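Local coordinates for lipolytic protein G-D-S-L family (Veillonella parvula DSM 2008, PDB 4RW0) that probably hydrolyses ester bonds of lipids or other acylated substrates, at residues E110-D114 against S115-G119; Y171-M174 against A175-A178. All coordinates share one frame; numbering follows the deposited sequence.

Contact 1 of 2, residues E110-D114 against S115-G119; sequences ETQID and SDMDG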
loop_
_atom_site.group_PDB
_atom_site.type_symbol
_atom_site.label_atom_id
_atom_site.label_comp_id
_atom_site.label_asym_id
_atom_site.label_seq_id
_atom_site.Cartn_x
_atom_site.Cartn_y
_atom_site.Cartn_z
ATOM N N GLU A 110 -2.233 1.167 -5.256
ATOM C CA GLU A 110 -3.402 0.488 -4.844
ATOM C C GLU A 110 -4.113 -0.185 -6.055
ATOM O O GLU A 110 -3.971 0.237 -7.187
ATOM C CB GLU A 110 -4.339 1.407 -4.071
ATOM C CG GLU A 110 -5.134 0.616 -3.004
ATOM C CD GLU A 110 -5.587 1.441 -1.766
ATOM O OE1 GLU A 110 -5.648 2.688 -1.862
ATOM O OE2 GLU A 110 -5.891 0.804 -0.715
ATOM N N THR A 111 -4.859 -1.203 -5.741
ATOM C CA THR A 111 -5.501 -2.088 -6.674
ATOM C C THR A 111 -6.784 -1.530 -7.227
ATOM O O THR A 111 -7.307 -0.511 -6.798
ATOM C CB THR A 111 -5.732 -3.441 -5.959
ATOM O OG1 THR A 111 -6.284 -3.213 -4.657
ATOM C CG2 THR A 111 -4.420 -4.157 -5.772
ATOM N N GLN A 112 -7.308 -2.195 -8.240
ATOM C CA GLN A 112 -8.422 -1.652 -8.997
ATOM C C GLN A 112 -9.740 -1.572 -8.269
ATOM O O GLN A 112 -10.019 -2.335 -7.353
ATOM C CB GLN A 112 -8.597 -2.473 -10.289
ATOM C CG GLN A 112 -9.297 -3.813 -10.068
ATOM C CD GLN A 112 -8.866 -4.851 -11.118
ATOM O OE1 GLN A 112 -7.681 -5.152 -11.269
ATOM N NE2 GLN A 112 -9.836 -5.430 -11.802
ATOM N N ILE A 113 -10.571 -0.652 -8.714
ATOM C CA ILE A 113 -11.948 -0.559 -8.263
ATOM C C ILE A 113 -12.772 -1.391 -9.276
ATOM O O ILE A 113 -13.154 -0.903 -10.366
ATOM C CB ILE A 113 -12.398 0.924 -8.125
ATOM C CG1 ILE A 113 -11.531 1.592 -7.024
ATOM C CG2 ILE A 113 -13.882 0.972 -7.727
ATOM C CD1 ILE A 113 -11.975 2.938 -6.614
ATOM N N ASP A 114 -12.998 -2.651 -8.899
ATOM C CA ASP A 114 -13.529 -3.692 -9.792
ATOM C C ASP A 114 -15.005 -3.515 -10.096
ATOM O O ASP A 114 -15.514 -4.090 -11.012
ATOM C CB ASP A 114 -13.321 -5.105 -9.190
ATOM C CG ASP A 114 -13.353 -6.222 -10.269
ATOM O OD1 ASP A 114 -12.736 -5.995 -11.344
ATOM O OD2 ASP A 114 -13.967 -7.314 -10.042
ATOM N N SER A 115 -15.709 -2.741 -9.308
ATOM C CA SER A 115 -17.096 -2.441 -9.586
ATOM C C SER A 115 -17.304 -1.344 -10.625
ATOM O O SER A 115 -18.437 -1.074 -10.932
ATOM C CB SER A 115 -17.756 -1.903 -8.294
ATOM O OG SER A 115 -16.954 -0.819 -7.838
ATOM N N ASP A 116 -16.260 -0.629 -11.044
ATOM C CA ASP A 116 -16.425 0.528 -11.934
ATOM C C ASP A 116 -15.170 0.740 -12.783
ATOM O O ASP A 116 -14.455 1.754 -12.670
ATOM C CB ASP A 116 -16.752 1.785 -11.089
ATOM C CG ASP A 116 -17.312 2.942 -11.931
ATOM O OD1 ASP A 116 -17.766 2.717 -13.066
ATOM O OD2 ASP A 116 -17.268 4.078 -11.454
HETATM N N MSE A 117 -14.876 -0.250 -13.617
HETATM C CA MSE A 117 -13.648 -0.243 -14.357
HETATM C C MSE A 117 -13.597 0.882 -15.402
HETATM O O MSE A 117 -12.506 1.226 -15.857
HETATM C CB MSE A 117 -13.385 -1.634 -14.937
HETATM C CG MSE A 117 -13.117 -2.701 -13.826
HETATM SE SE MSE A 117 -11.490 -2.208 -12.797
HETATM C CE MSE A 117 -10.078 -2.803 -13.994
ATOM N N ASP A 118 -14.733 1.482 -15.746
ATOM C CA ASP A 118 -14.762 2.599 -16.731
ATOM C C ASP A 118 -15.011 3.941 -16.127
ATOM O O ASP A 118 -15.041 4.921 -16.870
ATOM C CB ASP A 118 -15.884 2.419 -17.776
ATOM C CG ASP A 118 -15.685 1.202 -18.625
ATOM O OD1 ASP A 118 -14.512 0.861 -18.904
ATOM O OD2 ASP A 118 -16.702 0.579 -19.007
ATOM N N GLY A 119 -15.230 4.000 -14.809
ATOM C CA GLY A 119 -15.446 5.261 -14.079
ATOM C C GLY A 119 -14.388 5.482 -12.987
ATOM O O GLY A 119 -13.286 5.953 -13.254
#

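Contact 2 of 2, residues Y171-M174 against A175-A178; sequences YRLM and AYKA. With GOL (glycerol), chain C.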
loop_
_atom_site.group_PDB
_atom_site.type_symbol
_atom_site.label_atom_id
_atom_site.label_comp_id
_atom_site.label_asym_id
_atom_site.label_seq_id
_atom_site.Cartn_x
_atom_site.Cartn_y
_atom_site.Cartn_z
ATOM N N TYR A 171 -4.435 -11.750 -1.865
ATOM C CA TYR A 171 -3.395 -11.356 -0.870
ATOM C C TYR A 171 -2.097 -12.148 -1.046
ATOM O O TYR A 171 -0.998 -11.581 -0.886
ATOM C CB TYR A 171 -3.946 -11.489 0.535
ATOM C CG TYR A 171 -4.868 -10.347 0.986
ATOM C CD1 TYR A 171 -4.432 -9.065 0.884
ATOM C CD2 TYR A 171 -6.131 -10.563 1.503
ATOM C CE1 TYR A 171 -5.246 -8.001 1.242
ATOM C CE2 TYR A 171 -6.975 -9.508 1.931
ATOM C CZ TYR A 171 -6.504 -8.219 1.793
ATOM O OH TYR A 171 -7.195 -7.091 2.198
ATOM N N ARG A 172 -2.170 -13.451 -1.442
ATOM C CA ARG A 172 -0.928 -14.182 -1.687
ATOM C C ARG A 172 -0.160 -13.566 -2.862
ATOM O O ARG A 172 1.062 -13.331 -2.755
ATOM C CB ARG A 172 -1.168 -15.669 -1.943
ATOM C CG ARG A 172 -1.720 -16.426 -0.780
ATOM C CD ARG A 172 -1.552 -17.941 -0.994
ATOM N NE ARG A 172 -2.349 -18.409 -2.125
ATOM C CZ ARG A 172 -3.622 -18.727 -2.103
ATOM N NH1 ARG A 172 -4.328 -18.748 -0.974
ATOM N NH2 ARG A 172 -4.200 -19.161 -3.223
ATOM N N LEU A 173 -0.864 -13.271 -3.967
ATOM C CA LEU A 173 -0.210 -12.705 -5.137
ATOM C C LEU A 173 0.421 -11.334 -4.820
ATOM O O LEU A 173 1.509 -11.015 -5.267
ATOM C CB LEU A 173 -1.183 -12.579 -6.298
ATOM C CG LEU A 173 -1.691 -13.935 -6.872
ATOM C CD1 LEU A 173 -2.724 -13.760 -7.989
ATOM C CD2 LEU A 173 -0.552 -14.787 -7.378
HETATM N N MSE A 174 -0.254 -10.555 -3.983
HETATM C CA MSE A 174 0.291 -9.239 -3.563
HETATM C C MSE A 174 1.515 -9.451 -2.757
HETATM O O MSE A 174 2.473 -8.791 -2.965
HETATM C CB MSE A 174 -0.801 -8.465 -2.794
HETATM C CG MSE A 174 -1.916 -7.899 -3.619
HETATM SE SE MSE A 174 -3.246 -6.988 -2.458
HETATM C CE MSE A 174 -2.234 -5.366 -1.918
ATOM N N ALA A 175 1.514 -10.430 -1.859
ATOM C CA ALA A 175 2.685 -10.710 -1.004
ATOM C C ALA A 175 3.900 -11.063 -1.856
ATOM O O ALA A 175 4.974 -10.565 -1.621
ATOM C CB ALA A 175 2.377 -11.884 -0.041
ATOM N N TYR A 176 3.701 -11.911 -2.848
ATOM C CA TYR A 176 4.803 -12.267 -3.787
ATOM C C TYR A 176 5.341 -11.065 -4.492
ATOM O O TYR A 176 6.576 -10.859 -4.567
ATOM C CB TYR A 176 4.402 -13.365 -4.790
ATOM C CG TYR A 176 3.725 -14.544 -4.189
ATOM C CD1 TYR A 176 4.055 -14.999 -2.942
ATOM C CD2 TYR A 176 2.807 -15.271 -4.906
ATOM C CE1 TYR A 176 3.431 -16.100 -2.371
ATOM C CE2 TYR A 176 2.199 -16.385 -4.372
ATOM C CZ TYR A 176 2.501 -16.771 -3.102
ATOM O OH TYR A 176 1.879 -17.877 -2.548
ATOM N N LYS A 177 4.451 -10.224 -4.952
ATOM C CA LYS A 177 4.900 -9.029 -5.645
ATOM C C LYS A 177 5.639 -8.082 -4.685
ATOM O O LYS A 177 6.645 -7.548 -5.053
ATOM C CB LYS A 177 3.713 -8.305 -6.208
ATOM C CG LYS A 177 4.051 -7.088 -7.030
ATOM C CD LYS A 177 4.862 -7.457 -8.275
ATOM C CE LYS A 177 4.652 -6.407 -9.329
ATOM N NZ LYS A 177 5.246 -6.909 -10.593
ATOM N N ALA A 178 5.187 -7.960 -3.424
ATOM C CA ALA A 178 5.898 -7.079 -2.417
ATOM C C ALA A 178 7.254 -7.662 -2.056
ATOM O O ALA A 178 8.245 -6.951 -1.885
ATOM C CB ALA A 178 5.047 -6.996 -1.142
HETATM C C1 GOL C . -1.697 -18.550 -7.557
HETATM O O1 GOL C . -3.007 -18.420 -8.146
HETATM C C2 GOL C . -1.630 -19.377 -6.242
HETATM O O2 GOL C . -2.958 -19.723 -5.762
HETATM C C3 GOL C . -0.803 -18.590 -5.195
HETATM O O3 GOL C . -0.221 -19.349 -4.099
#

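Contact 1 of 2, residues E110-D114 against S115-G119
Ile113 to Asp116 form a type I beta turn, closed by Asp116 N donating to Ile113 O at 3.2 Å with a nearly straight N-H...O angle of 163°. A second type I turn follows at once, from Asp116 to Gly119. Selenomethionine Met117 folds back over the first turn: its chain bends at chi2 (-62°) and chi3 (-79°), which brings SE to 3.2 Å from Ile113 O and lays the CE methyl against the amide of Gln112, 3.4 Å from NE2. These tandem turns lie in the loop between strand 104-108 and helix 120-138 of the alpha/beta fold of SGNH hydrolases, with its five-stranded parallel sheet, and Asp116 OD2 accepts a hydrogen bond from Leu120 N at the start of that helix. The Gln112 amide is also held within 110-114: NE2 donates to Asp114 OD1 at 3.0 Å, arriving from above the carboxylate plane, and so ties Gln112 to the residue two places on, while CE of Met117 approaches the same NE2 from 115-119. Ile113 CG2 lies 3.6 Å from Ser115 OG, whose hydroxyl bonds to Glu163, while Ile113 also touches Leu120 and Val124.

Contact 2 of 2, residues Y171-M174 against A175-A178
A glycerol, probably from the crystallisation liquor, bridges Arg172 and Tyr176 one helical turn apart. Arg172 NH2 donates to glycerol O2 at 2.9 Å, with an N-H...O angle of 166°, whereas NE makes a weak bond to O3 at 3.1 Å. The same O3 lies 3.0 Å from Tyr176 OH in a hydrogen bond whose donor is not settled, so two side chains grip one oxygen. A bend at chi3 (-65°) turns the guanidinium toward the ligand, with its plane 48° from that of the tyrosine ring. With an alanine here in place of Arg172, glycerol would probably lose its donors to O2 and O3, and Tyr176 OH the CD methylene now 3.8 Å from it. Beneath this pair runs the regular i to i+4 bonding of helix 168-182, including Tyr176 N to Arg172 O at 3.0 Å. That carbonyl oxygen also sits over the centre of the Tyr176 ring, 3.2 Å above its plane. Farther out, Leu173 CD2 packs obliquely against Tyr176 CD2 at 4.2 Å. Met174 and Ala175 are buried, Met174 on Trp25 and Phe145, Ala175 on Ile28. The helix is thus amphipathic: its apolar side packs into the protein, while on its polar side a guanidinium and a phenol hydroxyl together hold a neutral glycerol, by hydrogen bonds and without a salt bridge.

In the fold
From the N terminus the chain first completes strands 4-10, 36-40, 69-73 and 104-108 of the parallel sheet, then enters contact 1 in the loop that leads to helix 120-138. Contact 2 comes later, on the last helix, 168-182, after strand 141-143 and helix 145-154. The two are in series, neither nested nor crossing: contact 1 closes two tight turns, contact 2 spans successive turns of one helix. Their centres lie about 19 Å apart and their nearest atoms about 5 Å, without touching. Helix 145-154 links them, since Gln112 and Met117 touch its Phe150 while Leu173 and Lys177 touch its Thr148. Contact 2 also reaches helix 25-32.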